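Local coordinates for protein aspartate aminotransferase (Leishmania major, PDB 4H51) that probably catalyses the pyridoxal-phosphate-dependent transfer of an amino group from L-aspartate to 2-oxoglutarate, working as a homodimer, at residues Ala96-Tyr101 / Val257-Phe263; Thr119-Ser123 / Trp147-Val153; Trp212-Ser217 / Leu249-Ile255. All blocks are in the same frame, centred on the assembly; numbering follows the deposited sequence.

All three contacts anchor elements around the mixed sheet of the cofactor-binding domain. Contacts 1 and 2 are buried and lie on opposite sides of strand 258-262: Leu259 and Gln261, with Phe263 just beyond the strand, meet helix 90-101, whereas Ala260 packs its CB against Ala121 and Val122. Contact 3, its centre about 20 Å from the centre of the chain, is partly buried and meets contact 1 where Val257 touches Phe250. Contact 1 combines one amide-to-carbonyl bond with apolar packing; contact 2 lacks a direct hydrogen bond, turning Thr119 to cofactor and second subunit and Asn149 to the latter; contact 3 has an aromatic and aliphatic interior, with Arg253 hydrogen-bonded at the more exposed margin.

Contact 1: Ala96-Tyr101 / Val257-Phe263; sequences AVKIIY and VLLAQSF
Ala96 O is gripped by two donors, the side-chain amide of Gln261 across the contact and Ile99 N within its own helix. Gln261 NE2 lies 3.0 Å from Ala96 O, and an N-H...O angle of 170° makes this bond nearly straight. It ties helix 90-101 to strand 258-262 of the large mixed sheet, the core of the fold type I aminotransferase domain; the helical segment runs over the strand at 111°. The two donors reach the oxygen from opposite faces of the carbonyl plane, Gln261 NE2 standing well above it. The side chain of Gln261 spans the gap by full extension, with CG anti to the backbone N (chi1 175°). Its other terminal atom, OE1, bonds to Thr276 OG1 on the adjoining strand 274-280, so both ends of the buried amide are held and its rotation is fixed.

Apolar groups pack around this bond. Ile99 CG1 lies 3.6 Å from Gln261 NE2. Ala96 CB meets the edge of the Phe263 ring, 3.6 Å from CZ, and Ile100 CG1 lies 3.8 Å from Leu259 CD1, the two side chains meeting tip to tip. The opposite side of the strand serves the cofactor: Ser262 OG bonds to phosphate atom OP3 of the modified lysine at position 265. Just before the strand, Tyr101 OH lies 3.1 Å from Val257 CG1, which sits at the edge of the tyrosine ring. A water adds a polar bridge beside this direct contact: 2.8 Å from Tyr101 OH, it donates to Val257 O over 3.0 Å.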
loop_
_atom_site.group_PDB
_atom_site.type_symbol
_atom_site.label_atom_id
_atom_site.label_comp_id
_atom_site.label_asym_id
_atom_site.label_seq_id
_atom_site.Cartn_x
_atom_site.Cartn_y
_atom_site.Cartn_z
ATOM N N ALA B 96 11.658 -11.935 -8.254
ATOM C CA ALA B 96 11.923 -10.533 -8.442
ATOM C C ALA B 96 13.360 -10.226 -8.027
ATOM O O ALA B 96 14.075 -9.552 -8.747
ATOM C CB ALA B 96 10.926 -9.668 -7.636
ATOM N N VAL B 97 13.817 -10.746 -6.896
ATOM C CA VAL B 97 15.168 -10.388 -6.446
ATOM C C VAL B 97 16.219 -11.037 -7.358
ATOM O O VAL B 97 17.323 -10.472 -7.532
ATOM C CB VAL B 97 15.453 -10.678 -4.931
ATOM C CG1 VAL B 97 14.479 -9.877 -4.025
ATOM C CG2 VAL B 97 15.452 -12.145 -4.635
ATOM N N LYS B 98 15.874 -12.184 -7.942
ATOM C CA LYS B 98 16.733 -12.845 -8.923
ATOM C C LYS B 98 17.050 -11.975 -10.112
ATOM O O LYS B 98 18.159 -12.034 -10.631
ATOM C CB LYS B 98 16.094 -14.113 -9.487
ATOM C CG LYS B 98 16.479 -15.368 -8.760
ATOM C CD LYS B 98 15.920 -16.641 -9.377
ATOM C CE LYS B 98 15.595 -17.615 -8.248
ATOM N NZ LYS B 98 15.299 -19.022 -8.660
ATOM N N ILE B 99 16.102 -11.183 -10.591
ATOM C CA ILE B 99 16.398 -10.394 -11.800
ATOM C C ILE B 99 17.418 -9.314 -11.487
ATOM O O ILE B 99 18.125 -8.851 -12.345
ATOM C CB ILE B 99 15.159 -9.791 -12.496
ATOM C CG1 ILE B 99 14.617 -8.585 -11.758
ATOM C CG2 ILE B 99 14.124 -10.888 -12.749
ATOM C CD1 ILE B 99 13.788 -7.649 -12.629
ATOM N N ILE B 100 17.470 -8.899 -10.228
ATOM C CA ILE B 100 18.407 -7.856 -9.901
ATOM C C ILE B 100 19.796 -8.467 -9.654
ATOM O O ILE B 100 20.757 -7.971 -10.241
ATOM C CB ILE B 100 17.886 -6.826 -8.865
ATOM C CG1 ILE B 100 18.961 -5.784 -8.595
ATOM C CG2 ILE B 100 17.292 -7.447 -7.594
ATOM C CD1 ILE B 100 18.998 -4.761 -9.744
ATOM N N TYR B 101 19.897 -9.553 -8.884
ATOM C CA TYR B 101 21.209 -10.124 -8.521
ATOM C C TYR B 101 21.683 -11.279 -9.381
ATOM O O TYR B 101 22.844 -11.626 -9.314
ATOM C CB TYR B 101 21.219 -10.528 -7.050
ATOM C CG TYR B 101 21.183 -9.331 -6.164
ATOM C CD1 TYR B 101 22.238 -8.417 -6.177
ATOM C CD2 TYR B 101 20.071 -9.040 -5.379
ATOM C CE1 TYR B 101 22.209 -7.297 -5.392
ATOM C CE2 TYR B 101 20.039 -7.916 -4.595
ATOM C CZ TYR B 101 21.122 -7.048 -4.608
ATOM O OH TYR B 101 21.128 -5.913 -3.836
ATOM N N VAL B 257 23.769 -4.030 0.564
ATOM C CA VAL B 257 22.846 -3.280 -0.266
ATOM C C VAL B 257 21.406 -3.426 0.223
ATOM O O VAL B 257 20.899 -4.531 0.359
ATOM C CB VAL B 257 22.936 -3.798 -1.699
ATOM C CG1 VAL B 257 21.854 -3.164 -2.555
ATOM C CG2 VAL B 257 24.347 -3.567 -2.240
ATOM N N LEU B 258 20.756 -2.290 0.481
ATOM C CA LEU B 258 19.339 -2.203 0.603
ATOM C C LEU B 258 18.846 -1.712 -0.774
ATOM O O LEU B 258 19.425 -0.766 -1.350
ATOM C CB LEU B 258 18.940 -1.207 1.676
ATOM C CG LEU B 258 17.466 -1.129 2.122
ATOM C CD1 LEU B 258 17.037 -2.438 2.739
ATOM C CD2 LEU B 258 17.206 0.037 3.108
ATOM N N LEU B 259 17.817 -2.361 -1.292
ATOM C CA LEU B 259 17.321 -2.078 -2.660
ATOM C C LEU B 259 15.782 -2.069 -2.744
ATOM O O LEU B 259 15.108 -2.987 -2.269
ATOM C CB LEU B 259 17.960 -3.032 -3.701
ATOM C CG LEU B 259 17.786 -2.693 -5.204
ATOM C CD1 LEU B 259 19.036 -3.019 -6.028
ATOM C CD2 LEU B 259 16.564 -3.442 -5.692
ATOM N N ALA B 260 15.266 -0.988 -3.370
ATOM C CA ALA B 260 13.854 -0.735 -3.664
ATOM C C ALA B 260 13.605 -0.986 -5.134
ATOM O O ALA B 260 14.167 -0.295 -5.999
ATOM C CB ALA B 260 13.491 0.720 -3.346
ATOM N N GLN B 261 12.781 -1.968 -5.443
ATOM C CA GLN B 261 12.548 -2.395 -6.819
ATOM C C GLN B 261 11.113 -2.135 -7.241
ATOM O O GLN B 261 10.179 -2.393 -6.475
ATOM C CB GLN B 261 12.856 -3.884 -6.881
ATOM C CG GLN B 261 12.584 -4.588 -8.166
ATOM C CD GLN B 261 12.888 -6.065 -8.051
ATOM O OE1 GLN B 261 12.296 -6.754 -7.203
ATOM N NE2 GLN B 261 13.759 -6.580 -8.949
ATOM N N SER B 262 10.944 -1.685 -8.490
ATOM C CA SER B 262 9.634 -1.454 -9.068
ATOM C C SER B 262 9.420 -2.285 -10.324
ATOM O O SER B 262 10.343 -2.469 -11.079
ATOM C CB SER B 262 9.506 -0.014 -9.514
ATOM O OG SER B 262 8.226 0.212 -10.103
ATOM N N PHE B 263 8.201 -2.759 -10.535
ATOM C CA PHE B 263 7.826 -3.319 -11.818
ATOM C C PHE B 263 6.835 -2.432 -12.597
ATOM O O PHE B 263 6.256 -2.884 -13.608
ATOM C CB PHE B 263 7.232 -4.727 -11.625
ATOM C CG PHE B 263 8.260 -5.745 -11.244
ATOM C CD1 PHE B 263 8.954 -6.454 -12.227
ATOM C CD2 PHE B 263 8.628 -5.921 -9.899
ATOM C CE1 PHE B 263 9.954 -7.357 -11.876
ATOM C CE2 PHE B 263 9.645 -6.806 -9.537
ATOM C CZ PHE B 263 10.300 -7.543 -10.518
HETATM O O HOH W 1 19.314 -5.952 -1.709
#

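Contact 2: Thr119-Ser123 / Trp147-Val153; sequences TGAVS and WPNHYGV
Val153 and Ser123 form the tight end of this contact, where the two backbones come nearest, their CA atoms 5.7 Å apart. Val153 CG1 presses against the helix backbone at Ser123 CA over 3.5 Å, closer than usual for two carbons. That branch is anti to its backbone N (chi1 173°), which aims it at helix 117-129. Val122 CG1 meets the same methyl at 3.8 Å, the two valines crossing at about a right angle. Beside this packing lies a polar margin, a water that donates to Val153 O over 2.9 Å; Ser123 has a second conformation, so the bond from its OG to this water is doubtful.

Toward Trp147 the helices diverge, at 40° between their short axes, and the looser contact passes to the side chains of Thr119, Trp147 and Asn149. This is the phosphate end of the cofactor site in the fold type I domain, with helix 117-129 beginning at the phosphate: Thr119 OG1 bonds to OP1 of the modified lysine at position 265 and also to Thr303 OG1 of the second subunit. The same Thr119 OG1 sits at the edge of the indole, near its plane and 3.4 Å from Trp147 CH2. One face of that indole is covered by Asn149 CB, 3.4 Å above the ring plane. His150 NE2 bonds to Asp229, consistent with the second-shell His-Asp pair behind the pyridine ring in related aspartate aminotransferases. Thr119 CG2 lies 3.8 Å from Asn149 ND2, which itself bonds to Arg299 O of the second subunit, and only 4.3 Å from Val153 CG2.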
loop_
_atom_site.group_PDB
_atom_site.type_symbol
_atom_site.label_atom_id
_atom_site.label_comp_id
_atom_site.label_asym_id
_atom_site.label_seq_id
_atom_site.Cartn_x
_atom_site.Cartn_y
_atom_site.Cartn_z
ATOM N N THR B 119 7.778 2.996 -4.729
ATOM C CA THR B 119 7.558 4.046 -3.755
ATOM C C THR B 119 7.418 3.376 -2.394
ATOM O O THR B 119 8.045 3.797 -1.441
ATOM C CB THR B 119 6.301 4.908 -4.021
ATOM O OG1 THR B 119 6.309 5.473 -5.350
ATOM C CG2 THR B 119 6.158 6.004 -2.938
ATOM N N GLY B 120 6.583 2.345 -2.314
ATOM C CA GLY B 120 6.378 1.596 -1.071
ATOM C C GLY B 120 7.684 1.062 -0.519
ATOM O O GLY B 120 7.921 1.054 0.704
ATOM N N ALA B 121 8.548 0.564 -1.406
ATOM C CA ALA B 121 9.841 0.040 -0.968
ATOM C C ALA B 121 10.778 1.130 -0.444
ATOM O O ALA B 121 11.534 0.892 0.513
ATOM C CB ALA B 121 10.496 -0.751 -2.139
ATOM N N VAL B 122 10.746 2.311 -1.069
ATOM C CA VAL B 122 11.595 3.426 -0.605
ATOM C C VAL B 122 11.090 3.850 0.769
ATOM O O VAL B 122 11.885 3.987 1.670
ATOM C CB VAL B 122 11.647 4.608 -1.573
ATOM C CG1 VAL B 122 12.416 5.819 -0.961
ATOM C CG2 VAL B 122 12.304 4.152 -2.872
ATOM N N SER B 123 9.767 4.025 0.925
ATOM C CA SER B 123 9.218 4.401 2.216
ATOM C C SER B 123 9.524 3.374 3.295
ATOM O O SER B 123 9.984 3.724 4.412
ATOM C CB SER B 123 7.701 4.596 2.092
ATOM O OG SER B 123 7.142 4.960 3.325
ATOM N N TRP B 147 14.450 12.381 -7.947
ATOM C CA TRP B 147 13.023 12.202 -8.066
ATOM C C TRP B 147 12.357 13.064 -7.062
ATOM O O TRP B 147 12.621 12.959 -5.872
ATOM C CB TRP B 147 12.707 10.778 -7.773
ATOM C CG TRP B 147 11.272 10.378 -7.821
ATOM C CD1 TRP B 147 10.327 10.692 -8.776
ATOM C CD2 TRP B 147 10.639 9.387 -6.967
ATOM N NE1 TRP B 147 9.148 10.017 -8.542
ATOM C CE2 TRP B 147 9.280 9.201 -7.473
ATOM C CE3 TRP B 147 11.035 8.685 -5.858
ATOM C CZ2 TRP B 147 8.360 8.371 -6.823
ATOM C CZ3 TRP B 147 10.111 7.837 -5.222
ATOM C CH2 TRP B 147 8.815 7.672 -5.712
ATOM N N PRO B 148 11.418 13.924 -7.522
ATOM C CA PRO B 148 10.867 14.862 -6.582
ATOM C C PRO B 148 10.278 14.211 -5.371
ATOM O O PRO B 148 10.347 14.795 -4.312
ATOM C CB PRO B 148 9.787 15.570 -7.390
ATOM C CG PRO B 148 10.318 15.562 -8.775
ATOM C CD PRO B 148 11.003 14.222 -8.906
ATOM N N ASN B 149 9.763 12.974 -5.474
ATOM C CA ASN B 149 9.162 12.355 -4.315
ATOM C C ASN B 149 10.147 11.797 -3.279
ATOM O O ASN B 149 9.741 11.486 -2.184
ATOM C CB ASN B 149 8.214 11.232 -4.757
ATOM C CG ASN B 149 7.097 10.930 -3.731
ATOM O OD1 ASN B 149 6.633 11.846 -3.061
ATOM N ND2 ASN B 149 6.590 9.659 -3.691
ATOM N N HIS B 150 11.440 11.651 -3.583
ATOM C CA HIS B 150 12.405 11.135 -2.573
ATOM C C HIS B 150 12.348 11.922 -1.288
ATOM O O HIS B 150 12.330 11.353 -0.212
ATOM C CB HIS B 150 13.870 11.136 -3.074
ATOM C CG HIS B 150 14.274 9.902 -3.863
ATOM N ND1 HIS B 150 15.294 9.912 -4.786
ATOM C CD2 HIS B 150 13.771 8.604 -3.866
ATOM C CE1 HIS B 150 15.415 8.694 -5.312
ATOM N NE2 HIS B 150 14.475 7.906 -4.775
ATOM N N TYR B 151 12.382 13.256 -1.398
ATOM C CA TYR B 151 12.458 14.130 -0.221
ATOM C C TYR B 151 11.296 13.899 0.763
ATOM O O TYR B 151 11.479 13.650 1.991
ATOM C CB TYR B 151 12.593 15.627 -0.684
ATOM C CG TYR B 151 13.098 16.524 0.433
ATOM C CD1 TYR B 151 12.192 17.031 1.410
ATOM C CD2 TYR B 151 14.462 16.797 0.583
ATOM C CE1 TYR B 151 12.637 17.827 2.487
ATOM C CE2 TYR B 151 14.910 17.564 1.670
ATOM C CZ TYR B 151 14.005 18.087 2.608
ATOM O OH TYR B 151 14.465 18.854 3.676
ATOM N N GLY B 152 10.084 13.928 0.225
ATOM C CA GLY B 152 8.893 13.752 1.042
ATOM C C GLY B 152 8.809 12.383 1.659
ATOM O O GLY B 152 8.412 12.228 2.806
ATOM N N VAL B 153 9.169 11.366 0.884
ATOM C CA VAL B 153 9.165 10.008 1.381
ATOM C C VAL B 153 10.115 9.865 2.546
ATOM O O VAL B 153 9.780 9.332 3.593
ATOM C CB VAL B 153 9.494 8.965 0.259
ATOM C CG1 VAL B 153 9.650 7.596 0.863
ATOM C CG2 VAL B 153 8.377 8.984 -0.793
HETATM O O HOH W 2 7.473 7.575 3.832
#

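Contact 3: Trp212-Ser217 / Leu249-Ile255; sequences WNEIAS and LFARRGI
Ala216 is the small knob at the centre of this contact, its CB seated over one face of the Phe250 ring. The methyl lies 4.0 Å from the ring centroid and 20° off the normal, a CH-pi contact displaced toward the rim. Phe250 in turn fills the hollow between successive turns of helix 209-221: Ile215 CG2 touches its edge 3.9 Å from CZ, and the Trp212 six-membered ring meets it obliquely, with planes 80° apart. Ile255 CD1 closes on Ala216 CB from the chain beyond the helix. On the other flank, Leu249 CD2 nestles against the backbone of Asn213, 3.7 Å from its CA.

At the margin Arg253 bends its chain at chi3 (56°), and the guanidinium holds Ser217 OG end-on, with NH2 at 2.8 Å and NH1 at 3.1 Å from that oxygen. Ser217 OG lies in the guanidinium plane; NH1 adds a weak bond to Asn213 O. Arg253 and Ile255 flank Gly254, whose positive phi makes it C-prime of the Schellman motif ending helix 245-252, closed by Ile255 N to Phe250 O and Gly254 N to Ala251 O.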
loop_
_atom_site.group_PDB
_atom_site.type_symbol
_atom_site.label_atom_id
_atom_site.label_comp_id
_atom_site.label_asym_id
_atom_site.label_seq_id
_atom_site.Cartn_x
_atom_site.Cartn_y
_atom_site.Cartn_z
ATOM N N TRP B 212 31.056 3.723 -11.082
ATOM C CA TRP B 212 30.424 2.867 -10.076
ATOM C C TRP B 212 31.414 2.143 -9.219
ATOM O O TRP B 212 31.182 2.004 -8.026
ATOM C CB TRP B 212 29.496 1.834 -10.663
ATOM C CG TRP B 212 28.132 2.346 -11.027
ATOM C CD1 TRP B 212 27.520 2.271 -12.265
ATOM C CD2 TRP B 212 27.152 2.963 -10.157
ATOM N NE1 TRP B 212 26.263 2.802 -12.212
ATOM C CE2 TRP B 212 25.998 3.254 -10.972
ATOM C CE3 TRP B 212 27.121 3.291 -8.815
ATOM C CZ2 TRP B 212 24.857 3.837 -10.445
ATOM C CZ3 TRP B 212 25.984 3.897 -8.308
ATOM C CH2 TRP B 212 24.878 4.130 -9.089
ATOM N N ASN B 213 32.483 1.597 -9.817
ATOM C CA ASN B 213 33.493 0.914 -9.013
ATOM C C ASN B 213 34.136 1.875 -8.002
ATOM O O ASN B 213 34.360 1.504 -6.814
ATOM C CB ASN B 213 34.555 0.269 -9.924
ATOM C CG ASN B 213 35.426 -0.767 -9.193
ATOM O OD1 ASN B 213 34.922 -1.667 -8.519
ATOM N ND2 ASN B 213 36.735 -0.679 -9.384
ATOM N N GLU B 214 34.412 3.109 -8.425
ATOM C CA GLU B 214 34.996 4.102 -7.495
ATOM C C GLU B 214 34.001 4.465 -6.396
ATOM O O GLU B 214 34.389 4.592 -5.253
ATOM C CB GLU B 214 35.408 5.367 -8.195
ATOM C CG GLU B 214 36.637 5.215 -9.074
ATOM C CD GLU B 214 37.202 6.578 -9.506
ATOM O OE1 GLU B 214 37.406 7.473 -8.650
ATOM O OE2 GLU B 214 37.419 6.771 -10.721
ATOM N N ILE B 215 32.712 4.549 -6.742
ATOM C CA ILE B 215 31.698 4.884 -5.731
ATOM C C ILE B 215 31.599 3.755 -4.709
ATOM O O ILE B 215 31.478 4.006 -3.504
ATOM C CB ILE B 215 30.327 5.107 -6.355
ATOM C CG1 ILE B 215 30.330 6.344 -7.247
ATOM C CG2 ILE B 215 29.261 5.317 -5.248
ATOM C CD1 ILE B 215 29.190 6.344 -8.241
ATOM N N ALA B 216 31.656 2.505 -5.172
ATOM C CA ALA B 216 31.660 1.365 -4.229
ATOM C C ALA B 216 32.834 1.454 -3.259
ATOM O O ALA B 216 32.648 1.239 -2.072
ATOM C CB ALA B 216 31.656 0.028 -4.940
ATOM N N SER B 217 34.034 1.716 -3.751
ATOM C CA SER B 217 35.198 1.835 -2.876
ATOM C C SER B 217 35.016 2.900 -1.781
ATOM O O SER B 217 35.408 2.695 -0.635
ATOM C CB SER B 217 36.441 2.199 -3.688
ATOM O OG SER B 217 36.746 1.159 -4.558
ATOM N N LEU B 249 27.669 -5.315 -8.737
ATOM C CA LEU B 249 29.039 -4.932 -8.305
ATOM C C LEU B 249 29.112 -4.641 -6.838
ATOM O O LEU B 249 30.029 -5.102 -6.163
ATOM C CB LEU B 249 29.504 -3.665 -9.035
ATOM C CG LEU B 249 30.844 -3.001 -8.646
ATOM C CD1 LEU B 249 32.079 -3.823 -9.014
ATOM C CD2 LEU B 249 30.873 -1.642 -9.326
ATOM N N PHE B 250 28.161 -3.845 -6.316
ATOM C CA PHE B 250 28.168 -3.544 -4.888
ATOM C C PHE B 250 28.032 -4.829 -4.049
ATOM O O PHE B 250 28.686 -4.973 -3.017
ATOM C CB PHE B 250 27.094 -2.494 -4.526
ATOM C CG PHE B 250 27.449 -1.054 -4.896
ATOM C CD1 PHE B 250 28.031 -0.724 -6.112
ATOM C CD2 PHE B 250 27.127 -0.016 -4.051
ATOM C CE1 PHE B 250 28.299 0.573 -6.458
ATOM C CE2 PHE B 250 27.416 1.306 -4.380
ATOM C CZ PHE B 250 28.019 1.594 -5.587
ATOM N N ALA B 251 27.158 -5.743 -4.471
ATOM C CA ALA B 251 26.994 -7.024 -3.766
ATOM C C ALA B 251 28.315 -7.752 -3.779
ATOM O O ALA B 251 28.766 -8.212 -2.752
ATOM C CB ALA B 251 25.934 -7.898 -4.444
ATOM N N ARG B 252 28.904 -7.897 -4.970
ATOM C CA ARG B 252 30.136 -8.663 -5.137
ATOM C C ARG B 252 31.230 -8.087 -4.267
ATOM O O ARG B 252 32.055 -8.857 -3.747
ATOM C CB ARG B 252 30.624 -8.713 -6.583
ATOM N N ARG B 253 31.219 -6.752 -4.057
ATOM C CA ARG B 253 32.254 -6.131 -3.242
ATOM C C ARG B 253 31.921 -5.999 -1.746
ATOM O O ARG B 253 32.662 -5.345 -1.022
ATOM C CB ARG B 253 32.680 -4.787 -3.840
ATOM C CG ARG B 253 33.468 -5.048 -5.128
ATOM C CD ARG B 253 34.157 -3.846 -5.658
ATOM N NE ARG B 253 35.046 -3.258 -4.651
ATOM C CZ ARG B 253 35.458 -2.003 -4.711
ATOM N NH1 ARG B 253 35.060 -1.221 -5.731
ATOM N NH2 ARG B 253 36.209 -1.509 -3.748
ATOM N N GLY B 254 30.857 -6.660 -1.300
ATOM C CA GLY B 254 30.608 -6.850 0.141
ATOM C C GLY B 254 29.789 -5.745 0.804
ATOM O O GLY B 254 29.760 -5.641 2.026
ATOM N N ILE B 255 29.121 -4.924 0.012
ATOM C CA ILE B 255 28.268 -3.846 0.535
ATOM C C ILE B 255 26.934 -4.475 0.929
ATOM O O ILE B 255 26.384 -5.311 0.161
ATOM C CB ILE B 255 28.087 -2.732 -0.523
ATOM C CG1 ILE B 255 29.446 -2.051 -0.736
ATOM C CG2 ILE B 255 26.984 -1.698 -0.121
ATOM C CD1 ILE B 255 29.525 -0.999 -1.819
#